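Local coordinates for solute binding protein MsmE (Bacillus subtilis subsp. subtilis str. 168, PDB 4R6H), which binds melibiose, raffinose and stachyose as the solute-binding protein of the MelEDC-MsmX ABC transporter, which imports these sugars, at residues 35-40 and 48-53; 52-57 and 66-71; 89-94 and 324-329; 307-312 and 341-346. All blocks are in the same frame, centred on the assembly; numbering follows the deposited sequence. Where two conformers were deposited one is given.

Contact 1 (35-40 and 48-53); sequences LTIYST and DTFRKL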
loop_
_atom_site.group_PDB
_atom_site.type_symbol
_atom_site.label_atom_id
_atom_site.label_comp_id
_atom_site.label_asym_id
_atom_site.label_seq_id
_atom_site.Cartn_x
_atom_site.Cartn_y
_atom_site.Cartn_z
ATOM N N LEU A 35 -3.200 -28.180 5.224
ATOM C CA LEU A 35 -2.970 -27.215 4.121
ATOM C C LEU A 35 -2.430 -25.969 4.823
ATOM O O LEU A 35 -3.114 -25.378 5.666
ATOM C CB LEU A 35 -4.291 -26.916 3.420
ATOM C CG LEU A 35 -4.203 -25.824 2.316
ATOM C CD1 LEU A 35 -3.453 -26.336 1.115
ATOM C CD2 LEU A 35 -5.590 -25.378 1.900
ATOM N N THR A 36 -1.161 -25.636 4.548
ATOM C CA THR A 36 -0.514 -24.556 5.256
ATOM C C THR A 36 -0.607 -23.263 4.461
ATOM O O THR A 36 -0.318 -23.237 3.259
ATOM C CB THR A 36 0.958 -24.862 5.546
ATOM O OG1 THR A 36 1.624 -25.216 4.332
ATOM C CG2 THR A 36 1.085 -26.023 6.555
ATOM N N ILE A 37 -1.034 -22.218 5.155
ATOM C CA ILE A 37 -1.255 -20.903 4.524
ATOM C C ILE A 37 -0.550 -19.830 5.350
ATOM O O ILE A 37 -0.744 -19.743 6.583
ATOM C CB ILE A 37 -2.741 -20.538 4.492
ATOM C CG1 ILE A 37 -3.548 -21.672 3.880
ATOM C CG2 ILE A 37 -2.963 -19.191 3.764
ATOM C CD1 ILE A 37 -5.010 -21.369 3.635
ATOM N N TYR A 38 0.295 -19.028 4.696
ATOM C CA TYR A 38 0.947 -17.886 5.346
ATOM C C TYR A 38 0.287 -16.593 4.855
ATOM O O TYR A 38 -0.003 -16.464 3.650
ATOM C CB TYR A 38 2.433 -17.805 4.975
ATOM C CG TYR A 38 3.438 -18.506 5.869
ATOM C CD1 TYR A 38 3.140 -19.692 6.512
ATOM C CD2 TYR A 38 4.720 -17.959 6.003
ATOM C CE1 TYR A 38 4.099 -20.320 7.326
ATOM C CE2 TYR A 38 5.675 -18.556 6.808
ATOM C CZ TYR A 38 5.369 -19.733 7.455
ATOM O OH TYR A 38 6.353 -20.305 8.238
ATOM N N SER A 39 0.137 -15.634 5.772
ATOM C CA SER A 39 -0.532 -14.376 5.530
ATOM C C SER A 39 0.174 -13.217 6.230
ATOM O O SER A 39 0.579 -13.390 7.402
ATOM C CB SER A 39 -1.997 -14.458 5.983
ATOM O OG SER A 39 -2.644 -13.176 5.872
ATOM N N THR A 40 0.243 -12.068 5.551
ATOM C CA THR A 40 0.712 -10.804 6.187
ATOM C C THR A 40 -0.390 -9.969 6.845
ATOM O O THR A 40 -0.124 -8.851 7.271
ATOM C CB THR A 40 1.476 -9.914 5.196
ATOM O OG1 THR A 40 0.605 -9.339 4.198
ATOM C CG2 THR A 40 2.649 -10.649 4.581
ATOM N N ASP A 48 -9.484 -12.822 12.027
ATOM C CA ASP A 48 -10.679 -13.556 12.426
ATOM C C ASP A 48 -11.545 -13.976 11.222
ATOM O O ASP A 48 -12.057 -15.073 11.165
ATOM C CB ASP A 48 -11.524 -12.754 13.428
ATOM C CG ASP A 48 -10.776 -12.445 14.726
ATOM O OD1 ASP A 48 -9.682 -13.016 14.954
ATOM O OD2 ASP A 48 -11.283 -11.592 15.506
ATOM N N THR A 49 -11.696 -13.093 10.238
ATOM C CA THR A 49 -12.477 -13.406 9.089
ATOM C C THR A 49 -11.811 -14.501 8.242
ATOM O O THR A 49 -12.506 -15.355 7.699
ATOM C CB THR A 49 -12.772 -12.136 8.244
ATOM O OG1 THR A 49 -13.536 -11.217 9.035
ATOM C CG2 THR A 49 -13.538 -12.456 6.980
ATOM N N PHE A 50 -10.490 -14.416 8.076
ATOM C CA PHE A 50 -9.764 -15.448 7.359
ATOM C C PHE A 50 -9.936 -16.808 8.065
ATOM O O PHE A 50 -10.234 -17.800 7.387
ATOM C CB PHE A 50 -8.306 -15.017 7.167
ATOM C CG PHE A 50 -7.596 -15.608 5.952
ATOM C CD1 PHE A 50 -8.149 -16.633 5.178
ATOM C CD2 PHE A 50 -6.335 -15.149 5.608
ATOM C CE1 PHE A 50 -7.459 -17.150 4.104
ATOM C CE2 PHE A 50 -5.643 -15.669 4.527
ATOM C CZ PHE A 50 -6.195 -16.684 3.791
ATOM N N ARG A 51 -9.860 -16.839 9.403
ATOM C CA ARG A 51 -10.091 -18.079 10.130
ATOM C C ARG A 51 -11.525 -18.586 9.940
ATOM O O ARG A 51 -11.716 -19.779 9.794
ATOM C CB ARG A 51 -9.777 -17.911 11.622
ATOM C CG ARG A 51 -8.289 -17.731 11.891
ATOM C CD ARG A 51 -7.980 -17.738 13.378
ATOM N NE ARG A 51 -6.620 -17.252 13.634
ATOM C CZ ARG A 51 -6.320 -16.060 14.157
ATOM N NH1 ARG A 51 -7.281 -15.199 14.526
ATOM N NH2 ARG A 51 -5.043 -15.729 14.342
ATOM N N LYS A 52 -12.510 -17.692 9.917
ATOM C CA LYS A 52 -13.885 -18.120 9.744
ATOM C C LYS A 52 -14.065 -18.718 8.332
ATOM O O LYS A 52 -14.731 -19.725 8.155
ATOM C CB LYS A 52 -14.871 -16.986 10.091
ATOM C CG LYS A 52 -15.512 -16.238 8.940
ATOM C CD LYS A 52 -16.938 -16.710 8.747
ATOM C CE LYS A 52 -17.928 -15.799 9.460
ATOM N NZ LYS A 52 -19.242 -15.810 8.784
ATOM N N LEU A 53 -13.450 -18.115 7.313
ATOM C CA LEU A 53 -13.552 -18.650 5.991
ATOM C C LEU A 53 -12.804 -19.984 5.860
ATOM O O LEU A 53 -13.247 -20.854 5.149
ATOM C CB LEU A 53 -13.057 -17.626 4.957
ATOM C CG LEU A 53 -14.011 -16.459 4.724
ATOM C CD1 LEU A 53 -13.288 -15.435 3.857
ATOM C CD2 LEU A 53 -15.333 -16.861 4.082
#
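Phe50 reaches from helix 44-60 to Ile37 in strand 33-38 and Ser39 in the loop after it, so its ring packs in the first strand-helix interface of a beta-alpha-beta unit, strand 33-38, helix 44-60, strand 64-69. The backbones stay well apart, with Ser39 CA 9.5 Å from Phe50 CA, and the benzyl group spans that gap. Its CG stands roughly anti to the backbone N (chi1 -153°), which swings the ring off the helix toward the strand. The far end of the ring does the touching: Phe50 CZ lies 4.1 Å from Ile37 CG2, the methyl branch of the isoleucine, and Phe50 CE2 lies 4.1 Å from Ser39 CB. Both partners meet the ring obliquely, in van der Waals contact without any hydrogen bond between the segments. Ser39 OG also lies near the ring, but its hydrogen bond goes to Met41 N. Phe326 and Met330 of helix 320-331, together with Leu68 of strand 64-69, add to the apolar surroundings of Phe50. Replacing Phe50 by an alanine would probably open a gap beside Ile37 CG2 and Ser39 CB and remove an apolar link between this turn of the helix and the strand. The solvent side is looser: Asp48, Arg51 and Lys52 are exposed and make no contact with segment 35-40, although Arg51 also lies against Leu68 and Phe70. Arg51 NH1 forms a salt bridge to Asp48 OD1 at 3.3 Å, with the carboxylate oxygen in the plane of the guanidinium, at its edge.

Contact 2 (52-57 and 66-71); sequences KLAAAF and VSLHFP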
loop_
_atom_site.group_PDB
_atom_site.type_symbol
_atom_site.label_atom_id
_atom_site.label_comp_id
_atom_site.label_asym_id
_atom_site.label_seq_id
_atom_site.Cartn_x
_atom_site.Cartn_y
_atom_site.Cartn_z
ATOM N N LYS A 52 -12.510 -17.692 9.917
ATOM C CA LYS A 52 -13.885 -18.120 9.744
ATOM C C LYS A 52 -14.065 -18.718 8.332
ATOM O O LYS A 52 -14.731 -19.725 8.155
ATOM C CB LYS A 52 -14.871 -16.986 10.091
ATOM C CG LYS A 52 -15.512 -16.238 8.940
ATOM C CD LYS A 52 -16.938 -16.710 8.747
ATOM C CE LYS A 52 -17.928 -15.799 9.460
ATOM N NZ LYS A 52 -19.242 -15.810 8.784
ATOM N N LEU A 53 -13.450 -18.115 7.313
ATOM C CA LEU A 53 -13.552 -18.650 5.991
ATOM C C LEU A 53 -12.804 -19.984 5.860
ATOM O O LEU A 53 -13.247 -20.854 5.149
ATOM C CB LEU A 53 -13.057 -17.626 4.957
ATOM C CG LEU A 53 -14.011 -16.459 4.724
ATOM C CD1 LEU A 53 -13.288 -15.435 3.857
ATOM C CD2 LEU A 53 -15.333 -16.861 4.082
ATOM N N ALA A 54 -11.671 -20.107 6.542
ATOM C CA ALA A 54 -10.942 -21.391 6.573
ATOM C C ALA A 54 -11.813 -22.462 7.213
ATOM O O ALA A 54 -11.911 -23.587 6.689
ATOM C CB ALA A 54 -9.645 -21.264 7.290
ATOM N N ALA A 55 -12.502 -22.119 8.295
ATOM C CA ALA A 55 -13.418 -23.086 8.919
ATOM C C ALA A 55 -14.572 -23.513 7.984
ATOM O O ALA A 55 -14.984 -24.685 7.970
ATOM C CB ALA A 55 -13.937 -22.537 10.223
ATOM N N ALA A 56 -15.097 -22.577 7.206
ATOM C CA ALA A 56 -16.122 -22.847 6.238
ATOM C C ALA A 56 -15.599 -23.727 5.124
ATOM O O ALA A 56 -16.290 -24.625 4.642
ATOM C CB ALA A 56 -16.703 -21.544 5.699
ATOM N N PHE A 57 -14.350 -23.505 4.722
ATOM C CA PHE A 57 -13.727 -24.399 3.736
ATOM C C PHE A 57 -13.636 -25.836 4.262
ATOM O O PHE A 57 -13.880 -26.800 3.513
ATOM C CB PHE A 57 -12.343 -23.875 3.389
ATOM C CG PHE A 57 -11.571 -24.724 2.424
ATOM C CD1 PHE A 57 -11.766 -24.615 1.075
ATOM C CD2 PHE A 57 -10.616 -25.650 2.890
ATOM C CE1 PHE A 57 -11.012 -25.370 0.179
ATOM C CE2 PHE A 57 -9.867 -26.399 2.010
ATOM C CZ PHE A 57 -10.064 -26.268 0.658
ATOM N N VAL A 66 -6.875 -26.704 7.806
ATOM C CA VAL A 66 -6.199 -25.505 7.355
ATOM C C VAL A 66 -5.361 -24.960 8.505
ATOM O O VAL A 66 -5.877 -24.663 9.590
ATOM C CB VAL A 66 -7.185 -24.465 6.848
ATOM C CG1 VAL A 66 -6.403 -23.186 6.500
ATOM C CG2 VAL A 66 -8.013 -24.997 5.689
ATOM N N SER A 67 -4.065 -24.829 8.263
ATOM C CA SER A 67 -3.122 -24.283 9.240
ATOM C C SER A 67 -2.733 -22.887 8.741
ATOM O O SER A 67 -1.875 -22.740 7.868
ATOM C CB SER A 67 -1.888 -25.164 9.386
ATOM O OG SER A 67 -0.987 -24.614 10.355
ATOM N N LEU A 68 -3.380 -21.900 9.351
ATOM C CA LEU A 68 -3.236 -20.491 9.001
ATOM C C LEU A 68 -2.223 -19.852 9.926
ATOM O O LEU A 68 -2.350 -19.919 11.160
ATOM C CB LEU A 68 -4.576 -19.761 9.160
ATOM C CG LEU A 68 -5.314 -19.297 7.926
ATOM C CD1 LEU A 68 -6.649 -18.703 8.377
ATOM C CD2 LEU A 68 -4.450 -18.326 7.110
ATOM N N HIS A 69 -1.211 -19.228 9.328
ATOM C CA HIS A 69 -0.141 -18.557 10.047
ATOM C C HIS A 69 -0.118 -17.088 9.716
ATOM O O HIS A 69 -0.122 -16.712 8.530
ATOM C CB HIS A 69 1.199 -19.120 9.608
ATOM C CG HIS A 69 1.397 -20.556 9.954
ATOM N ND1 HIS A 69 2.349 -20.973 10.860
ATOM C CD2 HIS A 69 0.777 -21.679 9.514
ATOM C CE1 HIS A 69 2.305 -22.290 10.965
ATOM N NE2 HIS A 69 1.360 -22.743 10.163
ATOM N N PHE A 70 0.004 -16.265 10.756
ATOM C CA PHE A 70 0.184 -14.821 10.646
ATOM C C PHE A 70 1.485 -14.427 11.361
ATOM O O PHE A 70 1.438 -13.919 12.475
ATOM C CB PHE A 70 -1.000 -14.085 11.252
ATOM C CG PHE A 70 -2.330 -14.460 10.644
ATOM C CD1 PHE A 70 -2.731 -13.931 9.432
ATOM C CD2 PHE A 70 -3.200 -15.331 11.299
ATOM C CE1 PHE A 70 -3.959 -14.251 8.886
ATOM C CE2 PHE A 70 -4.432 -15.673 10.728
ATOM C CZ PHE A 70 -4.796 -15.143 9.508
ATOM N N PRO A 71 2.629 -14.630 10.702
ATOM C CA PRO A 71 3.955 -14.412 11.332
ATOM C C PRO A 71 4.278 -12.965 11.707
ATOM O O PRO A 71 5.291 -12.728 12.362
ATOM C CB PRO A 71 4.942 -14.868 10.250
ATOM C CG PRO A 71 4.184 -15.704 9.322
ATOM C CD PRO A 71 2.767 -15.223 9.357
#
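Ala54 and Val66 are the nearest pair of CA atoms, 6.3 Å apart, where helix 52-57 runs nearly antiparallel to strand 66-69 (167°) with the axes 9.3 Å apart. This is the second half of the beta-alpha-beta crossover: helix 44-60 has carried the chain over the sheet, and strand 64-69 returns beside strand 33-38, parallel to it. The contact is wholly apolar. The small methyl of Ala54 points at the strand and is met by two residues on the same strand face, Val66 and Leu68. Val66 CG1 comes within 3.9 Å of Ala54 CB, while Leu68 CD1 touches the same methyl at 4.1 Å. The small side chain of Ala54 is consistent with the close approach of the helix here. One turn on, Phe57 takes up the other branch of the valine. Val66 has CG1 anti to its backbone N (chi1 175°), and this places CG2 on the N side, turned to the ring. The side chains of Phe57 and Val66 cross at about a right angle, and the methyl meets the ring obliquely. Other aromatic groups hold the ring as well: His61 stacks on it, and Phe326 and Phe329 of helix 320-331 meet it edge-to-face. Ile37 touches both Val66 and Leu68, which extends this apolar layer to the neighbouring strand. The valine is thus divided between two helix residues, CG1 given to Ala54 and CG2 lying 3.9 Å from Phe57 CD2.

Contact 3 (89-94 and 324-329); sequences PDLFDT and KDFIAF
Leu91 forks against two successive residues of helix 320-331, one methyl for Phe326 and the other for Ile327. The leucine has CG anti to its carbonyl carbon (chi1 -73°), and its two branches reach across an 8.8 Å gap between the CA atoms of Leu91 and Ile327. Leu91 CD1 approaches the root of the phenylalanine, 3.8 Å from Phe326 CD1 and 3.9 Å from Phe326 CB, and meets the ring obliquely. Leu91 CD2 meets the end of the isoleucine, 3.7 Å from Ile327 CD1 and 3.8 Å from Ile327 CG1, the two side chains crossing at a slant. The buried, apolar contact joins a short strand to a helix 230 residues on, bringing the chain back to the same alpha/beta lobe, as in two-lobed solute-binding proteins. Putting an alanine in place of Leu91 removes both methyls, which would probably leave Phe326 CD1 and Ile327 CD1 without their partner on the strand. Around the contact, Ile37 of strand 33-38 touches both Leu91 and Phe326, while Leu311 of strand 310-313 touches both Leu91 and Ile327. Backbone hydrogen bonds tie Leu91 to Thr36 and Tyr38 and Phe92 to Ala312, placing strand 91-92 between these two strands beneath helix 320-331.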
loop_
_atom_site.group_PDB
_atom_site.type_symbol
_atom_site.label_atom_id
_atom_site.label_comp_id
_atom_site.label_asym_id
_atom_site.label_seq_id
_atom_site.Cartn_x
_atom_site.Cartn_y
_atom_site.Cartn_z
ATOM N N PRO A 89 5.274 -22.802 2.307
ATOM C CA PRO A 89 3.917 -23.149 2.622
ATOM C C PRO A 89 3.162 -23.465 1.341
ATOM O O PRO A 89 3.550 -23.037 0.250
ATOM C CB PRO A 89 3.366 -21.847 3.232
ATOM C CG PRO A 89 4.546 -20.965 3.462
ATOM C CD PRO A 89 5.495 -21.351 2.410
ATOM N N ASP A 90 2.041 -24.163 1.477
ATOM C CA ASP A 90 1.228 -24.501 0.292
ATOM C C ASP A 90 0.681 -23.232 -0.379
ATOM O O ASP A 90 0.669 -23.101 -1.587
ATOM C CB ASP A 90 0.097 -25.443 0.657
ATOM C CG ASP A 90 0.600 -26.737 1.321
ATOM O OD1 ASP A 90 1.541 -27.355 0.762
ATOM O OD2 ASP A 90 0.087 -27.060 2.419
ATOM N N LEU A 91 0.273 -22.311 0.470
ATOM C CA LEU A 91 -0.232 -21.007 0.019
ATOM C C LEU A 91 0.474 -19.931 0.830
ATOM O O LEU A 91 0.646 -20.079 2.052
ATOM C CB LEU A 91 -1.726 -20.912 0.261
ATOM C CG LEU A 91 -2.632 -21.737 -0.648
ATOM C CD1 LEU A 91 -4.019 -21.940 -0.038
ATOM C CD2 LEU A 91 -2.743 -21.109 -2.021
ATOM N N PHE A 92 0.813 -18.841 0.171
ATOM C CA PHE A 92 1.513 -17.754 0.847
ATOM C C PHE A 92 1.136 -16.408 0.228
ATOM O O PHE A 92 0.692 -16.305 -0.886
ATOM C CB PHE A 92 3.027 -17.990 0.857
ATOM C CG PHE A 92 3.612 -18.229 -0.488
ATOM C CD1 PHE A 92 3.665 -19.518 -1.025
ATOM C CD2 PHE A 92 4.073 -17.181 -1.250
ATOM C CE1 PHE A 92 4.171 -19.710 -2.299
ATOM C CE2 PHE A 92 4.607 -17.391 -2.513
ATOM C CZ PHE A 92 4.642 -18.653 -3.031
ATOM N N ASP A 93 1.367 -15.367 1.006
ATOM C CA ASP A 93 1.055 -13.985 0.623
ATOM C C ASP A 93 2.286 -13.349 -0.013
ATOM O O ASP A 93 3.399 -13.336 0.581
ATOM C CB ASP A 93 0.651 -13.283 1.900
ATOM C CG ASP A 93 0.041 -11.876 1.707
ATOM O OD1 ASP A 93 0.091 -11.321 0.599
ATOM O OD2 ASP A 93 -0.465 -11.353 2.761
ATOM N N THR A 94 2.137 -12.843 -1.227
ATOM C CA THR A 94 3.255 -12.176 -1.871
ATOM C C THR A 94 3.387 -10.679 -1.519
ATOM O O THR A 94 4.428 -10.095 -1.792
ATOM C CB THR A 94 3.199 -12.359 -3.396
ATOM O OG1 THR A 94 1.967 -11.843 -3.896
ATOM C CG2 THR A 94 3.263 -13.841 -3.747
ATOM N N LYS A 324 -5.166 -24.820 -4.807
ATOM C CA LYS A 324 -6.041 -24.234 -5.828
ATOM C C LYS A 324 -7.512 -24.306 -5.453
ATOM O O LYS A 324 -8.261 -23.323 -5.696
ATOM C CB LYS A 324 -5.801 -24.863 -7.195
ATOM C CG LYS A 324 -4.460 -24.494 -7.777
ATOM C CD LYS A 324 -4.285 -25.081 -9.175
ATOM C CE LYS A 324 -2.953 -24.691 -9.759
ATOM N NZ LYS A 324 -2.735 -25.356 -11.087
ATOM N N ASP A 325 -7.953 -25.420 -4.841
ATOM C CA ASP A 325 -9.339 -25.525 -4.396
ATOM C C ASP A 325 -9.628 -24.406 -3.367
ATOM O O ASP A 325 -10.717 -23.808 -3.369
ATOM C CB ASP A 325 -9.648 -26.871 -3.715
ATOM C CG ASP A 325 -9.716 -28.051 -4.671
ATOM O OD1 ASP A 325 -9.893 -27.893 -5.886
ATOM O OD2 ASP A 325 -9.570 -29.172 -4.126
ATOM N N PHE A 326 -8.640 -24.111 -2.510
ATOM C CA PHE A 326 -8.840 -23.099 -1.483
ATOM C C PHE A 326 -8.936 -21.688 -2.143
ATOM O O PHE A 326 -9.765 -20.850 -1.741
ATOM C CB PHE A 326 -7.702 -23.143 -0.444
ATOM C CG PHE A 326 -7.954 -22.265 0.747
ATOM C CD1 PHE A 326 -7.558 -20.937 0.764
ATOM C CD2 PHE A 326 -8.617 -22.747 1.832
ATOM C CE1 PHE A 326 -7.832 -20.147 1.842
ATOM C CE2 PHE A 326 -8.892 -21.951 2.919
ATOM C CZ PHE A 326 -8.517 -20.639 2.922
ATOM N N ILE A 327 -8.055 -21.418 -3.110
ATOM C CA ILE A 327 -8.116 -20.148 -3.832
ATOM C C ILE A 327 -9.505 -20.002 -4.496
ATOM O O ILE A 327 -10.147 -18.940 -4.409
ATOM C CB ILE A 327 -6.980 -20.044 -4.858
ATOM C CG1 ILE A 327 -5.630 -19.862 -4.154
ATOM C CG2 ILE A 327 -7.254 -18.894 -5.811
ATOM C CD1 ILE A 327 -4.430 -19.938 -5.074
ATOM N N ALA A 328 -9.956 -21.056 -5.190
ATOM C CA ALA A 328 -11.267 -20.999 -5.848
ATOM C C ALA A 328 -12.393 -20.732 -4.856
ATOM O O ALA A 328 -13.338 -20.000 -5.162
ATOM C CB ALA A 328 -11.536 -22.265 -6.653
ATOM N N PHE A 329 -12.293 -21.326 -3.669
ATOM C CA PHE A 329 -13.250 -21.118 -2.616
ATOM C C PHE A 329 -13.228 -19.634 -2.200
ATOM O O PHE A 329 -14.273 -19.017 -2.035
ATOM C CB PHE A 329 -12.943 -22.048 -1.430
ATOM C CG PHE A 329 -13.791 -21.804 -0.233
ATOM C CD1 PHE A 329 -13.380 -20.906 0.724
ATOM C CD2 PHE A 329 -14.974 -22.510 -0.019
ATOM C CE1 PHE A 329 -14.158 -20.634 1.846
ATOM C CE2 PHE A 329 -15.745 -22.269 1.106
ATOM C CZ PHE A 329 -15.321 -21.340 2.052
#

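Contact 4 (307-312 and 341-346); sequences ERYTLA and EATSLP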
loop_
_atom_site.group_PDB
_atom_site.type_symbol
_atom_site.label_atom_id
_atom_site.label_comp_id
_atom_site.label_asym_id
_atom_site.label_seq_id
_atom_site.Cartn_x
_atom_site.Cartn_y
_atom_site.Cartn_z
ATOM N N GLU A 307 -1.206 -4.786 -5.364
ATOM C CA GLU A 307 -1.210 -5.908 -4.422
ATOM C C GLU A 307 -1.283 -5.437 -3.017
ATOM O O GLU A 307 -0.510 -4.562 -2.620
ATOM C CB GLU A 307 0.118 -6.655 -4.452
ATOM C CG GLU A 307 0.262 -7.717 -5.473
ATOM C CD GLU A 307 1.522 -8.525 -5.250
ATOM O OE1 GLU A 307 2.479 -8.366 -6.032
ATOM O OE2 GLU A 307 1.587 -9.281 -4.268
ATOM N N ARG A 308 -2.133 -6.056 -2.224
ATOM C CA ARG A 308 -2.100 -5.877 -0.805
ATOM C C ARG A 308 -1.896 -7.254 -0.166
ATOM O O ARG A 308 -0.776 -7.592 0.283
ATOM C CB ARG A 308 -3.348 -5.139 -0.291
ATOM C CG ARG A 308 -3.501 -5.105 1.206
ATOM C CD ARG A 308 -2.647 -4.069 1.850
ATOM N NE ARG A 308 -3.181 -3.770 3.180
ATOM C CZ ARG A 308 -2.469 -3.235 4.165
ATOM N NH1 ARG A 308 -1.189 -2.935 3.989
ATOM N NH2 ARG A 308 -3.042 -3.005 5.338
ATOM N N TYR A 309 -2.973 -8.039 -0.102
ATOM C CA TYR A 309 -2.885 -9.431 0.353
ATOM C C TYR A 309 -3.180 -10.341 -0.806
ATOM O O TYR A 309 -4.172 -10.178 -1.502
ATOM C CB TYR A 309 -3.878 -9.701 1.485
ATOM C CG TYR A 309 -3.755 -8.788 2.655
ATOM C CD1 TYR A 309 -2.543 -8.550 3.259
ATOM C CD2 TYR A 309 -4.870 -8.150 3.141
ATOM C CE1 TYR A 309 -2.464 -7.732 4.380
ATOM C CE2 TYR A 309 -4.798 -7.327 4.230
ATOM C CZ TYR A 309 -3.581 -7.108 4.824
ATOM O OH TYR A 309 -3.434 -6.281 5.933
ATOM N N THR A 310 -2.343 -11.376 -0.978
ATOM C CA THR A 310 -2.582 -12.360 -2.012
ATOM C C THR A 310 -2.481 -13.783 -1.484
ATOM O O THR A 310 -2.003 -13.999 -0.371
ATOM C CB THR A 310 -1.599 -12.251 -3.196
ATOM O OG1 THR A 310 -0.301 -12.686 -2.763
ATOM C CG2 THR A 310 -1.500 -10.822 -3.740
ATOM N N LEU A 311 -2.996 -14.702 -2.276
ATOM C CA LEU A 311 -2.805 -16.140 -2.095
ATOM C C LEU A 311 -2.102 -16.600 -3.358
ATOM O O LEU A 311 -2.702 -16.632 -4.436
ATOM C CB LEU A 311 -4.146 -16.896 -1.929
ATOM C CG LEU A 311 -4.767 -16.708 -0.557
ATOM C CD1 LEU A 311 -6.246 -17.073 -0.533
ATOM C CD2 LEU A 311 -4.027 -17.533 0.519
ATOM N N ALA A 312 -0.837 -16.987 -3.208
ATOM C CA ALA A 312 -0.040 -17.629 -4.228
ATOM C C ALA A 312 0.163 -19.075 -3.803
ATOM O O ALA A 312 0.294 -19.366 -2.608
ATOM C CB ALA A 312 1.305 -16.937 -4.354
ATOM N N GLU A 341 -14.197 -6.942 2.789
ATOM C CA GLU A 341 -14.730 -6.027 3.787
ATOM C C GLU A 341 -13.960 -6.031 5.116
ATOM O O GLU A 341 -13.766 -5.003 5.755
ATOM C CB GLU A 341 -16.215 -6.319 4.010
ATOM C CG GLU A 341 -17.047 -5.849 2.827
ATOM C CD GLU A 341 -18.526 -6.200 2.883
ATOM O OE1 GLU A 341 -19.000 -6.723 3.913
ATOM O OE2 GLU A 341 -19.221 -5.946 1.872
ATOM N N ALA A 342 -13.493 -7.190 5.533
ATOM C CA ALA A 342 -12.679 -7.281 6.743
ATOM C C ALA A 342 -11.372 -6.503 6.660
ATOM O O ALA A 342 -10.834 -6.068 7.661
ATOM C CB ALA A 342 -12.407 -8.725 7.069
ATOM N N THR A 343 -10.855 -6.350 5.431
ATOM C CA THR A 343 -9.637 -5.616 5.157
ATOM C C THR A 343 -9.850 -4.137 4.839
ATOM O O THR A 343 -8.859 -3.400 4.635
ATOM C CB THR A 343 -8.851 -6.214 3.955
ATOM O OG1 THR A 343 -9.492 -5.879 2.706
ATOM C CG2 THR A 343 -8.697 -7.744 4.091
ATOM N N SER A 344 -11.114 -3.725 4.754
ATOM C CA SER A 344 -11.511 -2.347 4.441
ATOM C C SER A 344 -11.059 -1.885 3.068
ATOM O O SER A 344 -10.911 -0.686 2.827
ATOM C CB SER A 344 -11.052 -1.363 5.533
ATOM O OG SER A 344 -11.625 -1.764 6.791
ATOM N N LEU A 345 -10.898 -2.827 2.138
ATOM C CA LEU A 345 -10.407 -2.509 0.811
ATOM C C LEU A 345 -11.210 -3.221 -0.223
ATOM O O LEU A 345 -11.875 -4.244 0.060
ATOM C CB LEU A 345 -8.929 -2.913 0.705
ATOM C CG LEU A 345 -7.893 -2.096 1.444
ATOM C CD1 LEU A 345 -6.528 -2.734 1.440
ATOM C CD2 LEU A 345 -7.824 -0.710 0.826
ATOM N N PRO A 346 -11.128 -2.754 -1.480
ATOM C CA PRO A 346 -11.862 -3.465 -2.528
ATOM C C PRO A 346 -11.321 -4.862 -2.780
ATOM O O PRO A 346 -10.132 -5.129 -2.576
ATOM C CB PRO A 346 -11.612 -2.622 -3.785
ATOM C CG PRO A 346 -11.136 -1.318 -3.285
ATOM C CD PRO A 346 -10.458 -1.544 -1.975
HETATM O O HOH W 1 -6.016 -4.110 4.556
#
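The Tyr309 ring meets Thr343 at its edge and carries Arg308 on one face, with Arg308 CG 3.8 Å above the ring plane and over its centre. Thr343 CG2 comes in near that plane, 3.9 Å from Tyr309 CE2. Helix 333-343 stops here in a Schellman motif: Ser344 takes a positive phi (62°), and Ser344 N bonds back to Glu341 O at 3.1 Å. The guanidinium of Arg308 has Tyr309 CE1 over one face, offset toward its rim, while a water lies in its plane at the edge. Arg308 bends at its second torsion (chi2 80°), which folds the chain back over the tyrosine. Leu345, just beyond the helix end, crosses the arginine at about a right angle, its CD1 3.9 Å from both Arg308 CG and Arg308 NE. Thr343 OG1 is held within its own helix by Ala340 O and also by Asn139 ND2, so the methyl is the branch given to the tyrosine. Asn139 OD1 accepts from Tyr309 N, linking the two sides through one side chain. A water makes a second bridge, accepting from Arg308 NE at 3.2 Å and donating to Thr343 O at 2.9 Å.

Contacts 1 and 2 use overlapping parts of helix 44-60, sharing Lys52 and Leu53, and have centres 3 Å apart; backbone hydrogen bonds Ser67 N to Leu35 O and His69 N to Ile37 O, 2.8 Å each, join their strands. Contact 3, centred about 10 Å from contact 1, meets contact 2 where Phe57 packs on helix 320-331. The centres of contacts 3 and 4 are about 13 Å apart, and Thr94 OG1 is 2.6 Å from Glu307 OE2 between them. Contacts 1 to 3 are centred 20 to 23 Å from the chain's centre, contact 4 only 10 Å. Solute-binding proteins hold sugar between two lobes; this structure is open, and contact 4 probably lies nearest that cleft.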